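Local coordinates for protein telomere length regulator taz1 (Schizosaccharomyces pombe, PDB 4ZMI) that binds double-stranded telomeric DNA, regulates telomere length and is required for repression of telomere-adjacent genes and for normal meiosis or sporulation, its helical domain being the part described here, at residues L171-T174 against A178-V181. Sequence-based numbering, arbitrary orientation.
Sequences LPYT and ALNV. With MG (magnesium ion), chain B.
The phenol ring of Tyr173 meets Leu179 obliquely, CD2 of the leucine approaching CD1 of the ring to 3.5 Å, while one ring face carries CG of Pro172, displaced toward the rim and 4.0 Å above the plane. This is a loop-to-helix contact in the all-helical domain of Taz1, assigned by sequence to the TRF family: the loop that follows helix 163-168 folds against the side of helix 176-182, and no hydrogen bond joins the two segments. The same Leu179 methyl lies 3.7 Å from CB of Tyr173, so it spans the root of the side chain and the near ring carbon. With chi1 at -51°, CG lies beside the backbone N and CD1 is turned toward Leu179; the far end of the ring is fixed by a hydrogen bond between the OH and Ser79 OG, while Tyr80 of helix 78-83 packs on the same side chain.

Leu171 crosses Leu179 at about a right angle, its CD1 being 3.8 Å from CD2 of Leu179. Both leucines are buried and reach Leu129 of helix 118-130, and Leu179 also touches Trp187 of helix 185-189; the pair thus ties the loop into a core shared by several helices. At the margin Ala178 comes near the exposed Thr174 only loosely, CB to OG1 4.4 Å, and Ser175 OG hydrogen-bonds the backbone N of Ala178 close to the start of helix 176-182.

While these side chains pack against the helix, the loop backbone holds a magnesium ion, whose site also includes Leu168. The carbonyl oxygens of the residues before and after Pro172 both bind it, Leu171 O at 2.4 Å and Tyr173 O at 2.5 Å from the magnesium, with a water oxygen as a further ligand at 2.4 Å from the metal.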
loop_
_atom_site.group_PDB
_atom_site.type_symbol
_atom_site.label_atom_id
_atom_site.label_comp_id
_atom_site.label_asym_id
_atom_site.label_seq_id
_atom_site.Cartn_x
_atom_site.Cartn_y
_atom_site.Cartn_z
ATOM N N LEU A 171 2.473 -6.748 7.047
ATOM C CA LEU A 171 3.816 -6.982 6.507
ATOM C C LEU A 171 4.148 -8.476 6.508
ATOM O O LEU A 171 3.715 -9.217 7.409
ATOM C CB LEU A 171 4.881 -6.228 7.304
ATOM C CG LEU A 171 4.797 -4.697 7.278
ATOM C CD1 LEU A 171 5.792 -4.157 8.246
ATOM C CD2 LEU A 171 5.114 -4.183 5.891
ATOM N N PRO A 172 4.924 -8.928 5.502
ATOM C CA PRO A 172 5.309 -10.344 5.425
ATOM C C PRO A 172 6.523 -10.553 6.319
ATOM O O PRO A 172 7.463 -11.274 5.991
ATOM C CB PRO A 172 5.648 -10.531 3.942
ATOM C CG PRO A 172 6.190 -9.178 3.539
ATOM C CD PRO A 172 5.410 -8.160 4.340
ATOM N N TYR A 173 6.498 -9.872 7.454
ATOM C CA TYR A 173 7.511 -10.038 8.472
ATOM C C TYR A 173 6.823 -10.359 9.788
ATOM O O TYR A 173 5.638 -10.031 9.988
ATOM C CB TYR A 173 8.356 -8.775 8.564
ATOM C CG TYR A 173 8.876 -8.353 7.215
ATOM C CD1 TYR A 173 8.443 -7.170 6.610
ATOM C CD2 TYR A 173 9.785 -9.157 6.525
ATOM C CE1 TYR A 173 8.917 -6.786 5.352
ATOM C CE2 TYR A 173 10.266 -8.785 5.270
ATOM C CZ TYR A 173 9.828 -7.612 4.685
ATOM O OH TYR A 173 10.321 -7.276 3.439
ATOM N N THR A 174 7.582 -11.004 10.668
ATOM C CA THR A 174 7.060 -11.656 11.853
ATOM C C THR A 174 7.289 -10.881 13.144
ATOM O O THR A 174 6.632 -11.150 14.148
ATOM C CB THR A 174 7.690 -13.063 12.015
ATOM O OG1 THR A 174 9.115 -12.947 12.064
ATOM C CG2 THR A 174 7.324 -13.927 10.837
ATOM N N ALA A 178 12.745 -8.023 13.268
ATOM C CA ALA A 178 12.918 -8.513 11.914
ATOM C C ALA A 178 12.929 -7.373 10.907
ATOM O O ALA A 178 13.685 -7.392 9.934
ATOM C CB ALA A 178 11.817 -9.502 11.581
ATOM N N LEU A 179 12.104 -6.364 11.144
ATOM C CA LEU A 179 12.094 -5.217 10.250
ATOM C C LEU A 179 13.471 -4.580 10.186
ATOM O O LEU A 179 13.872 -4.077 9.139
ATOM C CB LEU A 179 11.057 -4.184 10.685
ATOM C CG LEU A 179 9.599 -4.630 10.781
ATOM C CD1 LEU A 179 8.710 -3.430 10.997
ATOM C CD2 LEU A 179 9.208 -5.305 9.512
ATOM N N ASN A 180 14.198 -4.598 11.301
ATOM C CA ASN A 180 15.548 -4.022 11.327
ATOM C C ASN A 180 16.516 -4.803 10.444
ATOM O O ASN A 180 17.552 -4.290 10.029
ATOM C CB ASN A 180 16.088 -3.955 12.755
ATOM C CG ASN A 180 15.311 -2.985 13.632
ATOM O OD1 ASN A 180 14.947 -1.885 13.202
ATOM N ND2 ASN A 180 15.051 -3.391 14.871
ATOM N N VAL A 181 16.159 -6.050 10.161
ATOM C CA VAL A 181 16.989 -6.933 9.361
ATOM C C VAL A 181 16.751 -6.713 7.861
ATOM O O VAL A 181 17.661 -6.916 7.049
ATOM C CB VAL A 181 16.767 -8.415 9.779
ATOM C CG1 VAL A 181 17.099 -9.391 8.662
ATOM C CG2 VAL A 181 17.559 -8.736 11.039
HETATM MG MG MG B . 3.251 -10.323 9.520
HETATM O O HOH W 1 2.955 -10.482 11.911
#